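Local coordinates for protein pyridoxamine 5-phosphate-dependent dehydrase (Escherichia coli, PDB 3B8X) that catalyses the pyridoxal phosphate-dependent removal of the C3' hydroxyl from GDP-4-keto-6-deoxy-D-mannose on the way to L-colitose, an O-antigen sugar, at residues 23-27 and 28-32; 33-36 and 37-40; 42-46 and 47-51. The protein carries 1 engineered substitution. All coordinates share one frame; numbering follows the deposited sequence. Where two conformers were deposited one is given.

Contact 1 (23-27 and 28-32); sequences SVLDS and KMFTM. With G4M ([(2R,3S,4R,5R)-5-(2-amino-6-oxo-1,6-dihydro-9H-purin-9-yl)-3,4-dihydroxytetrahydrofuran-2-yl]methyl (2R,3S,4S,5S,6R)-3,4-dihydroxy-5-[({3-hydroxy-2-methyl-5-[(phosphonooxy)methyl]pyridin-4-yl}methyl)amino]-6-methyltetrahydro-2H-pyran-2-yl dihydrogen diphosphate), chain G.
The Phe30 ring meets the last helical turn obliquely through one side: its CD2 lies 3.7 Å from Val24 CG1 and its CE2 3.8 Å from Leu25 CD2. Trp13 and Tyr18 of the second subunit pack against the same ring. The other flat group is the guanine of the bound GDP-perosamine-cofactor adduct. In the one of its two conformers considered here, Met29 bends back over one guanine face, with SD above G4M C6 at 3.6 Å and CE above N1; the second conformer makes this cover less certain.

Helix 15-27 ends here. Val24 O accepts both Lys28 N, nearly in line with its C=O bond, and Ser27 OG, the latter at 2.6 Å. With chi1 at 77°, Ser27 OG is turned back over the helix end, where it accepts a nearly straight hydrogen bond from Met29 N (169°). One hydroxyl thus links the final turn to Met29, the second loop residue. Lys28 has positive phi (71°), which turns the chain out of the helix and presents its carbonyl to the base.

G4M N1 donates to Lys28 O over 2.7 Å, and N2 adds a weak bond to the same oxygen. In return Phe30 N donates to G4M O6 over 2.8 Å, with a weak second bond from Thr31 N. These main-chain groups match guanine: an acceptor faces N1-H and the amino group, and donors face the keto oxygen. Adenine carries no proton on N1 and an amino group in place of O6, so the pattern is consistent with selectivity for a guanine nucleotide.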
ATOM      1  N   SER B  23       6.698 -11.429  21.407  1.00 14.45           N
ATOM      2  CA  SER B  23       5.679 -10.760  22.178  1.00 20.36           C
ATOM      3  C   SER B  23       4.417 -10.514  21.366  1.00 32.19           C
ATOM      4  O   SER B  23       3.317 -10.639  21.902  1.00 21.08           O
ATOM      5  CB  SER B  23       6.208  -9.468  22.803  1.00 10.41           C
ATOM      6  OG  SER B  23       7.616  -9.396  22.649  1.00 91.19           O
ATOM      7  N   VAL B  24       4.542 -10.175  20.081  1.00 15.15           N
ATOM      8  CA  VAL B  24       3.328 -10.019  19.280  1.00 14.86           C
ATOM      9  C   VAL B  24       2.671 -11.401  19.076  1.00 21.11           C
ATOM     10  O   VAL B  24       1.466 -11.585  19.212  1.00 20.67           O
ATOM     11  CB  VAL B  24       3.619  -9.374  17.921  1.00 20.84           C
ATOM     12  CG1 VAL B  24       2.323  -9.270  17.052  1.00  6.06           C
ATOM     13  CG2 VAL B  24       4.246  -8.051  18.137  1.00  2.73           C
ATOM     14  N   LEU B  25       3.492 -12.386  18.760  1.00 21.63           N
ATOM     15  CA  LEU B  25       2.994 -13.731  18.560  1.00  9.39           C
ATOM     16  C   LEU B  25       2.266 -14.187  19.806  1.00 36.59           C
ATOM     17  O   LEU B  25       1.159 -14.660  19.733  1.00 16.97           O
ATOM     18  CB  LEU B  25       4.191 -14.652  18.294  1.00 18.57           C
ATOM     19  CG  LEU B  25       4.837 -14.426  16.934  1.00 15.61           C
ATOM     20  CD1 LEU B  25       6.130 -15.162  16.850  1.00 19.49           C
ATOM     21  CD2 LEU B  25       3.891 -14.902  15.810  1.00 18.48           C
ATOM     22  N   ASP B  26       2.888 -14.062  20.968  1.00 18.50           N
ATOM     23  CA  ASP B  26       2.212 -14.515  22.180  1.00 18.11           C
ATOM     24  C   ASP B  26       0.881 -13.813  22.341  1.00 24.11           C
ATOM     25  O   ASP B  26      -0.074 -14.426  22.770  1.00 28.51           O
ATOM     26  CB  ASP B  26       3.060 -14.237  23.410  1.00 17.33           C
ATOM     27  CG  ASP B  26       4.331 -15.056  23.432  1.00 26.08           C
ATOM     28  OD1 ASP B  26       4.419 -16.024  22.640  1.00 24.51           O
ATOM     29  OD2 ASP B  26       5.248 -14.731  24.229  1.00 42.27           O
ATOM     30  N   SER B  27       0.806 -12.533  22.002  1.00 19.98           N
ATOM     31  CA  SER B  27      -0.438 -11.778  22.174  1.00 23.16           C
ATOM     32  C   SER B  27      -1.600 -12.176  21.258  1.00 14.39           C
ATOM     33  O   SER B  27      -2.761 -11.903  21.537  1.00 24.30           O
ATOM     34  CB  SER B  27      -0.172 -10.276  22.003  1.00 19.33           C
ATOM     35  OG  SER B  27      -0.043  -9.957  20.623  1.00 28.52           O
ATOM     36  N   LYS B  28      -1.264 -12.694  20.099  1.00 13.88           N
ATOM     37  CA  LYS B  28      -2.275 -13.044  19.135  1.00 19.61           C
ATOM     38  C   LYS B  28      -3.006 -11.881  18.445  1.00 17.34           C
ATOM     39  O   LYS B  28      -3.993 -12.081  17.740  1.00 22.90           O
ATOM     40  CB  LYS B  28      -3.155 -14.166  19.662  1.00 20.53           C
ATOM     41  CG  LYS B  28      -2.375 -15.484  19.834  1.00 16.26           C
ATOM     42  CD  LYS B  28      -3.279 -16.547  20.458  1.00 35.25           C
ATOM     43  CE  LYS B  28      -2.494 -17.761  20.932  1.00 25.22           C
ATOM     44  NZ  LYS B  28      -3.316 -18.741  21.716  1.00 99.89           N
ATOM     45  N   MET B  29      -2.493 -10.673  18.670  1.00 20.29           N
ATOM     46  CA  MET B  29      -3.019  -9.481  18.006  0.50 46.22           C
ATOM     47  C   MET B  29      -1.953  -9.014  17.010  1.00 14.34           C
ATOM     48  O   MET B  29      -0.891  -8.493  17.374  1.00 19.51           O
ATOM     49  CB  MET B  29      -3.405  -8.358  18.969  0.50 99.89           C
ATOM     50  CG  MET B  29      -3.588  -6.994  18.277  0.50 28.70           C
ATOM     51  SD  MET B  29      -5.032  -6.806  17.174  0.50 31.75           S
ATOM     52  CE  MET B  29      -6.354  -7.470  18.213  0.50  6.56           C
ATOM     53  N   PHE B  30      -2.244  -9.255  15.735  1.00 10.66           N
ATOM     54  CA  PHE B  30      -1.338  -8.953  14.637  1.00  2.42           C
ATOM     55  C   PHE B  30      -1.627  -7.678  13.862  1.00 14.84           C
ATOM     56  O   PHE B  30      -0.744  -7.074  13.233  1.00 17.91           O
ATOM     57  CB  PHE B  30      -1.310 -10.176  13.703  1.00  4.03           C
ATOM     58  CG  PHE B  30      -0.894 -11.440  14.413  1.00 19.04           C
ATOM     59  CD1 PHE B  30      -1.838 -12.374  14.802  1.00 24.83           C
ATOM     60  CD2 PHE B  30       0.412 -11.595  14.863  1.00  7.78           C
ATOM     61  CE1 PHE B  30      -1.464 -13.494  15.549  1.00 12.75           C
ATOM     62  CE2 PHE B  30       0.795 -12.723  15.607  1.00 12.90           C
ATOM     63  CZ  PHE B  30      -0.146 -13.660  15.956  1.00 11.36           C
ATOM     64  N   THR B  31      -2.875  -7.264  13.906  1.00 26.16           N
ATOM     65  CA  THR B  31      -3.268  -6.096  13.158  1.00 16.82           C
ATOM     66  C   THR B  31      -2.798  -4.895  13.897  1.00 23.43           C
ATOM     67  O   THR B  31      -2.820  -4.888  15.118  1.00 10.81           O
ATOM     68  CB  THR B  31      -4.792  -5.997  13.063  1.00 16.94           C
ATOM     69  OG1 THR B  31      -5.256  -7.124  12.315  1.00 23.72           O
ATOM     70  CG2 THR B  31      -5.182  -4.711  12.353  1.00 23.06           C
ATOM     71  N   MET B  32      -2.470  -3.856  13.134  1.00 13.34           N
ATOM     72  CA  MET B  32      -2.076  -2.558  13.663  1.00  7.86           C
ATOM     73  C   MET B  32      -2.804  -2.262  14.982  1.00 12.11           C
ATOM     74  O   MET B  32      -4.050  -2.192  15.035  1.00 17.14           O
ATOM     75  CB  MET B  32      -2.436  -1.487  12.621  1.00 10.52           C
ATOM     76  CG  MET B  32      -1.798  -0.157  12.926  1.00 13.20           C
ATOM     77  SD  MET B  32      -2.503   1.101  11.826  1.00 16.28           S
ATOM     78  CE  MET B  32      -4.220   1.284  12.372  1.00 15.43           C
TER
HETATM   79  OP3 G4M G 500      -9.446  -5.305   4.514  1.00  7.98           O
HETATM   80  PL  G4M G 500      -8.638  -5.509   3.147  1.00  6.08           P
HETATM   81  OP1 G4M G 500      -7.764  -4.247   2.800  1.00  4.87           O
HETATM   82  OP2 G4M G 500      -7.722  -6.827   3.161  1.00  6.52           O
HETATM   83  OP4 G4M G 500      -9.654  -5.812   1.939  1.00  7.96           O
HETATM   84  C5B G4M G 500     -10.402  -4.663   1.593  1.00  6.20           C
HETATM   85  C5L G4M G 500     -11.771  -5.077   1.046  1.00 10.16           C
HETATM   86  C6L G4M G 500     -12.083  -4.874  -0.293  1.00  6.57           C
HETATM   87  N1L G4M G 500     -13.275  -5.197  -0.820  1.00 13.42           N
HETATM   88  C2L G4M G 500     -14.266  -5.619  -0.059  1.00 17.00           C
HETATM   89  C2A G4M G 500     -15.614  -5.863  -0.731  1.00 12.84           C
HETATM   90  C3L G4M G 500     -14.056  -5.838   1.322  1.00  8.70           C
HETATM   91  O3L G4M G 500     -15.068  -6.258   2.121  1.00  9.35           O
HETATM   92  C4L G4M G 500     -12.780  -5.565   1.888  1.00 10.13           C
HETATM   93  C4A G4M G 500     -12.550  -5.704   3.264  1.00  7.62           C
HETATM   94  N4A G4M G 500     -13.529  -6.142   4.049  1.00 21.18           N
HETATM   95  C4G G4M G 500     -13.289  -6.437   5.381  1.00 47.59           C
HETATM   96  C5G G4M G 500     -14.461  -6.012   6.270  1.00 17.44           C
HETATM   97  C6G G4M G 500     -15.743  -6.651   5.735  1.00 11.43           C
HETATM   98  O5G G4M G 500     -14.215  -6.516   7.583  1.00 24.40           O
HETATM   99  C3G G4M G 500     -11.987  -5.806   5.898  1.00 23.60           C
HETATM  100  O3G G4M G 500     -11.040  -6.856   6.165  1.00 46.86           O
HETATM  101  C2G G4M G 500     -12.277  -4.968   7.169  1.00 37.96           C
HETATM  102  O2G G4M G 500     -11.044  -4.533   7.779  1.00 28.36           O
HETATM  103  C1G G4M G 500     -13.166  -5.734   8.191  1.00 42.69           C
HETATM  104  O1G G4M G 500     -13.785  -4.804   9.098  1.00 30.22           O
HETATM  105  P2  G4M G 500     -13.609  -5.545  10.499  1.00 31.27           P
HETATM  106  O3P G4M G 500     -14.234  -7.030  10.479  1.00 41.50           O
HETATM  107  O4P G4M G 500     -14.428  -4.679  11.568  1.00 64.45           O
HETATM  108  OPP G4M G 500     -12.024  -5.619  10.819  1.00 52.36           O
HETATM  109  P   G4M G 500     -11.792  -5.569  12.423  1.00 32.93           P
HETATM  110  O1P G4M G 500     -13.005  -4.905  13.254  1.00 30.67           O
HETATM  111  O2P G4M G 500     -10.481  -4.661  12.656  1.00 56.02           O
HETATM  112  O5' G4M G 500     -11.449  -7.054  13.001  1.00 33.02           O
HETATM  113  C5' G4M G 500     -12.594  -7.905  12.965  1.00 10.73           C
HETATM  114  C4' G4M G 500     -12.698  -8.697  14.276  1.00 32.72           C
HETATM  115  O4' G4M G 500     -11.551  -9.578  14.464  1.00 41.60           O
HETATM  116  C3' G4M G 500     -12.723  -7.728  15.497  1.00 99.89           C
HETATM  117  O3' G4M G 500     -13.567  -8.221  16.542  1.00 47.00           O
HETATM  118  C2' G4M G 500     -11.239  -7.670  15.923  1.00 27.64           C
HETATM  119  O2' G4M G 500     -11.123  -7.511  17.346  1.00 61.82           O
HETATM  120  C1' G4M G 500     -10.735  -9.068  15.538  1.00 34.16           C
HETATM  121  N9  G4M G 500      -9.329  -9.010  15.146  1.00 45.95           N
HETATM  122  C8  G4M G 500      -8.817  -8.315  14.087  1.00 48.03           C
HETATM  123  N7  G4M G 500      -7.524  -8.515  14.054  1.00 94.45           N
HETATM  124  C4  G4M G 500      -8.325  -9.656  15.784  1.00 99.89           C
HETATM  125  C5  G4M G 500      -7.161  -9.343  15.077  1.00 54.93           C
HETATM  126  C6  G4M G 500      -5.943  -9.914  15.520  1.00 18.80           C
HETATM  127  O6  G4M G 500      -4.901  -9.712  14.935  1.00 25.03           O
HETATM  128  N3  G4M G 500      -8.271 -10.453  16.841  1.00 15.12           N
HETATM  129  C2  G4M G 500      -7.135 -10.967  17.245  1.00 99.89           C
HETATM  130  N1  G4M G 500      -5.967 -10.717  16.599  1.00 12.46           N
HETATM  131  N2  G4M G 500      -7.125 -11.794  18.335  1.00 21.54           N

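Contact 2 (33-36 and 37-40)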
ATOM      1  N   GLY B  33      -2.020  -2.048  16.039  1.00 16.21           N
ATOM      2  CA  GLY B  33      -2.583  -1.731  17.349  1.00 11.58           C
ATOM      3  C   GLY B  33      -1.612  -0.930  18.238  1.00 14.92           C
ATOM      4  O   GLY B  33      -1.045   0.120  17.870  1.00 13.29           O
ATOM      5  N   GLU B  34      -1.447  -1.468  19.431  1.00 10.72           N
ATOM      6  CA  GLU B  34      -0.678  -0.885  20.509  1.00  8.73           C
ATOM      7  C   GLU B  34       0.817  -0.722  20.298  1.00  8.24           C
ATOM      8  O   GLU B  34       1.359   0.364  20.538  1.00 13.46           O
ATOM      9  CB  GLU B  34      -0.957  -1.683  21.794  1.00 18.20           C
ATOM     10  CG  GLU B  34      -2.173  -1.175  22.543  1.00 59.78           C
ATOM     11  CD  GLU B  34      -2.336   0.329  22.386  1.00 99.89           C
ATOM     12  OE1 GLU B  34      -1.441   1.080  22.838  1.00 99.89           O
ATOM     13  OE2 GLU B  34      -3.349   0.759  21.794  1.00 54.47           O
ATOM     14  N   TYR B  35       1.470  -1.743  19.764  1.00 14.12           N
ATOM     15  CA  TYR B  35       2.893  -1.592  19.440  1.00 11.08           C
ATOM     16  C   TYR B  35       3.116  -0.495  18.389  1.00  9.12           C
ATOM     17  O   TYR B  35       4.054   0.275  18.506  1.00 10.28           O
ATOM     18  CB  TYR B  35       3.536  -2.923  19.017  1.00 14.50           C
ATOM     19  CG  TYR B  35       3.750  -3.891  20.163  1.00 20.07           C
ATOM     20  CD1 TYR B  35       3.010  -5.074  20.260  1.00 15.29           C
ATOM     21  CD2 TYR B  35       4.695  -3.639  21.162  1.00 16.22           C
ATOM     22  CE1 TYR B  35       3.155  -5.936  21.344  1.00 99.89           C
ATOM     23  CE2 TYR B  35       4.893  -4.549  22.219  1.00 18.22           C
ATOM     24  CZ  TYR B  35       4.102  -5.676  22.314  1.00 31.01           C
ATOM     25  OH  TYR B  35       4.246  -6.556  23.376  1.00 37.75           O
ATOM     26  N   VAL B  36       2.263  -0.426  17.357  1.00 10.20           N
ATOM     27  CA  VAL B  36       2.416   0.604  16.345  1.00 12.26           C
ATOM     28  C   VAL B  36       2.221   1.978  17.000  1.00  7.34           C
ATOM     29  O   VAL B  36       2.949   2.922  16.735  1.00 18.02           O
ATOM     30  CB  VAL B  36       1.360   0.455  15.206  1.00 11.79           C
ATOM     31  CG1 VAL B  36       1.311   1.744  14.351  1.00  9.72           C
ATOM     32  CG2 VAL B  36       1.676  -0.790  14.379  1.00  8.69           C
ATOM     33  N   LYS B  37       1.216   2.069  17.858  1.00 13.38           N
ATOM     34  CA  LYS B  37       0.920   3.310  18.534  1.00  4.11           C
ATOM     35  C   LYS B  37       2.136   3.745  19.336  1.00 11.40           C
ATOM     36  O   LYS B  37       2.532   4.903  19.290  1.00 20.61           O
ATOM     37  CB  LYS B  37      -0.302   3.136  19.450  1.00 11.62           C
ATOM     38  CG  LYS B  37      -1.637   3.013  18.748  1.00 87.74           C
ATOM     39  CD  LYS B  37      -2.680   3.913  19.403  1.00 99.89           C
ATOM     40  CE  LYS B  37      -3.492   3.178  20.464  1.00 99.89           C
ATOM     41  NZ  LYS B  37      -2.896   3.274  21.839  1.00 99.89           N
ATOM     42  N   GLN B  38       2.688   2.817  20.107  1.00  7.67           N
ATOM     43  CA  GLN B  38       3.841   3.081  20.945  1.00 14.24           C
ATOM     44  C   GLN B  38       5.013   3.527  20.062  1.00 11.48           C
ATOM     45  O   GLN B  38       5.746   4.493  20.352  1.00 16.86           O
ATOM     46  CB  GLN B  38       4.223   1.762  21.591  1.00 19.89           C
ATOM     47  CG  GLN B  38       5.074   1.850  22.831  1.00 89.51           C
ATOM     48  CD  GLN B  38       5.195   0.489  23.502  1.00 99.89           C
ATOM     49  OE1 GLN B  38       6.307  -0.035  23.681  1.00 48.94           O
ATOM     50  NE2 GLN B  38       4.040  -0.117  23.832  1.00 21.46           N
ATOM     51  N   TYR B  39       5.246   2.763  19.006  1.00 15.56           N
ATOM     52  CA  TYR B  39       6.321   3.123  18.087  1.00  8.65           C
ATOM     53  C   TYR B  39       6.152   4.569  17.543  1.00 14.65           C
ATOM     54  O   TYR B  39       7.114   5.324  17.392  1.00 11.49           O
ATOM     55  CB  TYR B  39       6.213   2.176  16.893  1.00 20.68           C
ATOM     56  CG  TYR B  39       7.207   2.464  15.814  1.00 15.77           C
ATOM     57  CD1 TYR B  39       8.550   2.199  15.986  1.00 14.20           C
ATOM     58  CD2 TYR B  39       6.791   2.963  14.597  1.00 34.31           C
ATOM     59  CE1 TYR B  39       9.481   2.439  14.955  1.00  9.94           C
ATOM     60  CE2 TYR B  39       7.700   3.197  13.576  1.00 16.32           C
ATOM     61  CZ  TYR B  39       9.037   2.907  13.743  1.00 22.05           C
ATOM     62  OH  TYR B  39       9.901   3.132  12.687  1.00 14.24           O
ATOM     63  N   GLU B  40       4.932   4.953  17.214  1.00 13.16           N
ATOM     64  CA  GLU B  40       4.724   6.280  16.644  1.00 11.68           C
ATOM     65  C   GLU B  40       5.094   7.321  17.700  1.00 12.64           C
ATOM     66  O   GLU B  40       5.679   8.367  17.406  1.00 15.18           O
ATOM     67  CB  GLU B  40       3.273   6.435  16.180  1.00  4.66           C
ATOM     68  CG  GLU B  40       2.969   5.576  14.900  1.00  9.72           C
ATOM     69  CD  GLU B  40       1.458   5.421  14.576  1.00 22.80           C
ATOM     70  OE1 GLU B  40       0.630   5.712  15.455  1.00 12.92           O
ATOM     71  OE2 GLU B  40       1.047   5.044  13.445  1.00  7.33           O
TER
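Glu34 and Lys37 meet through their charged ends, one helical turn apart on the exposed side. Both chains are bent, Glu34 at chi2 (-33°) and Lys37 at chi2 through chi4, and this folds Lys37 NZ back toward the carboxylate. The bond to Glu34 OE1 is 2.8 Å and weak; the approach to OE2 is doubtful, because that oxygen sits too close to a neighbour in the model.

The backbone acceptors are filled in regular helical order. Gly33 O receives Lys37 N at 3.0 Å, in the carbonyl plane, Glu34 O receives Gln38 N at 2.8 Å, and the carbonyls of Tyr35 and Val36 take the amides of Tyr39 and Glu40. This is the start of helix 34-47, with Gly33 at the N-cap. A glycine has no side chain to cap the first turn, and Glu255 of helix 255-286 supplies a carboxylate instead: OE1 accepts the amides of Gly33 and Val36, and OE2 that of Tyr35. The helix end would probably stabilise its negative charge.

Glu40, extended beyond CG, carries OE2 past Val36 CG1 at 3.4 Å. That oxygen is satisfied by a salt bridge to Arg215 and a hydrogen bond from Met54 N of strand 51-55.

Contact 3 (42-46 and 47-51)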
ATOM      1  N   GLN B  42       7.209   6.986  20.153  1.00  8.88           N
ATOM      2  CA  GLN B  42       8.671   7.052  20.255  1.00 12.52           C
ATOM      3  C   GLN B  42       9.301   7.719  19.023  1.00 17.72           C
ATOM      4  O   GLN B  42      10.319   8.413  19.128  1.00 18.05           O
ATOM      5  CB  GLN B  42       9.250   5.639  20.472  1.00 13.06           C
ATOM      6  CG  GLN B  42      10.187   5.496  21.632  1.00 50.82           C
ATOM      7  CD  GLN B  42      10.017   6.590  22.665  1.00 99.89           C
ATOM      8  OE1 GLN B  42       9.001   6.650  23.378  1.00 49.47           O
ATOM      9  NE2 GLN B  42      11.025   7.461  22.763  1.00 54.77           N
ATOM     10  N   PHE B  43       8.709   7.467  17.859  1.00 13.63           N
ATOM     11  CA  PHE B  43       9.212   7.973  16.584  1.00 10.43           C
ATOM     12  C   PHE B  43       9.189   9.473  16.621  1.00 23.04           C
ATOM     13  O   PHE B  43      10.240  10.071  16.411  1.00 13.89           O
ATOM     14  CB  PHE B  43       8.434   7.386  15.410  1.00  8.26           C
ATOM     15  CG  PHE B  43       9.173   7.438  14.067  1.00  9.93           C
ATOM     16  CD1 PHE B  43       9.913   6.341  13.598  1.00 14.57           C
ATOM     17  CD2 PHE B  43       9.136   8.598  13.279  1.00 13.58           C
ATOM     18  CE1 PHE B  43      10.567   6.393  12.352  1.00 10.01           C
ATOM     19  CE2 PHE B  43       9.842   8.684  12.047  1.00  4.57           C
ATOM     20  CZ  PHE B  43      10.522   7.583  11.581  1.00  2.74           C
ATOM     21  N   ALA B  44       8.026  10.059  16.928  1.00 15.69           N
ATOM     22  CA  ALA B  44       7.847  11.520  16.964  1.00 11.86           C
ATOM     23  C   ALA B  44       8.877  12.115  17.921  1.00  9.87           C
ATOM     24  O   ALA B  44       9.572  13.076  17.603  1.00 29.84           O
ATOM     25  CB  ALA B  44       6.449  11.875  17.439  1.00  9.88           C
ATOM     26  N   LYS B  45       9.002  11.489  19.086  1.00 23.02           N
ATOM     27  CA  LYS B  45       9.962  11.952  20.077  1.00 21.35           C
ATOM     28  C   LYS B  45      11.397  11.932  19.560  1.00 15.22           C
ATOM     29  O   LYS B  45      12.170  12.889  19.767  1.00 19.16           O
ATOM     30  CB  LYS B  45       9.874  11.086  21.332  1.00 15.33           C
ATOM     31  CG  LYS B  45      10.851  11.384  22.448  1.00 30.99           C
ATOM     32  CD  LYS B  45      10.197  11.071  23.795  1.00 99.89           C
ATOM     33  CE  LYS B  45      11.089  10.257  24.721  1.00 99.89           C
ATOM     34  NZ  LYS B  45      10.389   9.981  26.013  1.00 99.89           N
ATOM     35  N   THR B  46      11.755  10.822  18.917  1.00 10.94           N
ATOM     36  CA  THR B  46      13.113  10.631  18.434  1.00  8.20           C
ATOM     37  C   THR B  46      13.545  11.759  17.524  1.00 17.44           C
ATOM     38  O   THR B  46      14.644  12.274  17.681  1.00 17.35           O
ATOM     39  CB  THR B  46      13.272   9.300  17.712  1.00 11.60           C
ATOM     40  OG1 THR B  46      13.001   8.234  18.621  1.00 19.82           O
ATOM     41  CG2 THR B  46      14.666   9.184  17.262  1.00  5.69           C
ATOM     42  N   PHE B  47      12.668  12.141  16.595  1.00 15.11           N
ATOM     43  CA  PHE B  47      12.959  13.171  15.594  1.00  9.02           C
ATOM     44  C   PHE B  47      12.545  14.578  15.900  1.00 21.26           C
ATOM     45  O   PHE B  47      13.005  15.511  15.247  1.00 14.44           O
ATOM     46  CB  PHE B  47      12.472  12.710  14.229  1.00  7.12           C
ATOM     47  CG  PHE B  47      13.062  11.382  13.839  1.00 12.15           C
ATOM     48  CD1 PHE B  47      12.301  10.233  13.922  1.00  9.58           C
ATOM     49  CD2 PHE B  47      14.443  11.265  13.628  1.00  9.22           C
ATOM     50  CE1 PHE B  47      12.897   8.983  13.670  1.00 15.55           C
ATOM     51  CE2 PHE B  47      15.024  10.045  13.327  1.00 18.49           C
ATOM     52  CZ  PHE B  47      14.252   8.897  13.346  1.00 12.57           C
ATOM     53  N   GLY B  48      11.698  14.731  16.906  1.00 15.35           N
ATOM     54  CA  GLY B  48      11.259  16.048  17.288  1.00 11.00           C
ATOM     55  C   GLY B  48      10.067  16.509  16.492  1.00 17.03           C
ATOM     56  O   GLY B  48       9.935  17.692  16.234  1.00 18.83           O
ATOM     57  N   SER B  49       9.147  15.619  16.151  1.00 14.03           N
ATOM     58  CA  SER B  49       7.915  16.085  15.482  1.00 25.96           C
ATOM     59  C   SER B  49       6.745  15.946  16.475  1.00 18.28           C
ATOM     60  O   SER B  49       6.816  15.181  17.434  1.00  8.95           O
ATOM     61  CB  SER B  49       7.629  15.273  14.208  1.00 21.92           C
ATOM     62  OG  SER B  49       7.549  13.907  14.553  1.00 23.70           O
ATOM     63  N   LYS B  50       5.644  16.651  16.271  1.00 23.04           N
ATOM     64  CA  LYS B  50       4.587  16.436  17.243  1.00  6.97           C
ATOM     65  C   LYS B  50       3.951  15.094  16.994  1.00 30.85           C
ATOM     66  O   LYS B  50       3.502  14.436  17.925  1.00 21.29           O
ATOM     67  CB  LYS B  50       3.491  17.495  17.181  1.00 15.72           C
ATOM     68  CG  LYS B  50       4.032  18.923  17.110  1.00 99.89           C
ATOM     69  CD  LYS B  50       2.934  19.958  16.877  1.00 99.89           C
ATOM     70  CE  LYS B  50       2.594  20.723  18.153  1.00 99.89           C
ATOM     71  NZ  LYS B  50       1.339  20.227  18.813  1.00 99.89           N
ATOM     72  N   TYR B  51       3.875  14.701  15.728  1.00  9.25           N
ATOM     73  CA  TYR B  51       3.169  13.484  15.415  1.00 14.74           C
ATOM     74  C   TYR B  51       3.933  12.575  14.499  1.00 12.62           C
ATOM     75  O   TYR B  51       4.744  13.028  13.697  1.00 16.12           O
ATOM     76  CB  TYR B  51       1.915  13.866  14.649  1.00 10.48           C
ATOM     77  CG  TYR B  51       1.054  14.838  15.359  1.00 22.28           C
ATOM     78  CD1 TYR B  51       0.982  16.155  14.944  1.00 15.18           C
ATOM     79  CD2 TYR B  51       0.251  14.420  16.409  1.00 31.36           C
ATOM     80  CE1 TYR B  51       0.169  17.050  15.600  1.00 16.32           C
ATOM     81  CE2 TYR B  51      -0.592  15.292  17.037  1.00 19.44           C
ATOM     82  CZ  TYR B  51      -0.617  16.603  16.628  1.00 21.25           C
ATOM     83  OH  TYR B  51      -1.456  17.466  17.269  1.00 23.80           O
TER
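Phe43 and Phe47, one turn apart, bring their rings together at a steep tilt, with centroids 4.7 Å apart and planes inclined at 55°, so the pair is neither a parallel stack nor a T. The relation is unequal. Phe47 CE1 stands 3.4 Å above the Phe43 plane, over its centre, whereas Phe43 CD1 lies in plane at the rim of Phe47. Phe43 CE2 comes within 3.5 Å of Phe47 CD1, one of several approaches of that length. With CG anti to its backbone nitrogen (chi1 -159°), Phe43 projects away from the helix, and the Phe47 ring leans back along the helix to meet it. Thr46 points the same way as Phe47 and lays CG2 over the centre of a Phe47 face in a CH-pi contact, 3.9 Å from the centroid. Its hydroxyl, on the other branch, donates to Gln42 O, which Thr46 N also reaches from the opposite face of the carbonyl plane.

The rings sit where helix 34-47 ends and strand 51-55 enters the large mixed sheet of this aminotransferase-type fold; Phe184 of that sheet meets both, edge-to-face with Phe43. Ala44 O accepts two amides at the helix end, Gly48 N at 2.8 Å and Ser49 N at 3.0 Å. The latter, six-to-one bond and the positive phi of Gly48 are features of a Schellman-type ending.

Ser49 OG comes alongside Ala44, 3.7 Å from its CB, and donates to Tyr51 O from above the carbonyl plane. Lys50 and Tyr51 form a classic beta bulge opposite Thr202; the Tyr51 ring stacks on Tyr208, and Lys50 N is hydrogen-bonded to OD1 of Asp203, a sodium ligand.

In the fold
The three contacts follow one another along the chain: contact 1 closes helix 15-27, contact 2 opens helix 34-47 and contact 3 ends it. Contacts 1 and 2 have centres 12 Å apart and touch through Tyr35, whose OH lies 3.6 Å from Ser23 CB and whose CD1 is 3.9 Å from Val24 CG2. Contacts 2 and 3 share a helix, with centres 13 Å apart; contacts 1 and 3 stay about 13 Å apart at their nearest atoms. Direct ligand binding belongs to contact 1, in a pocket completed by the second subunit. Gly33 lies about 9 Å from a bound ligand and the Phe43 side chain about 11 Å, while the Ser49 side chain is about 6 Å from a sodium ion.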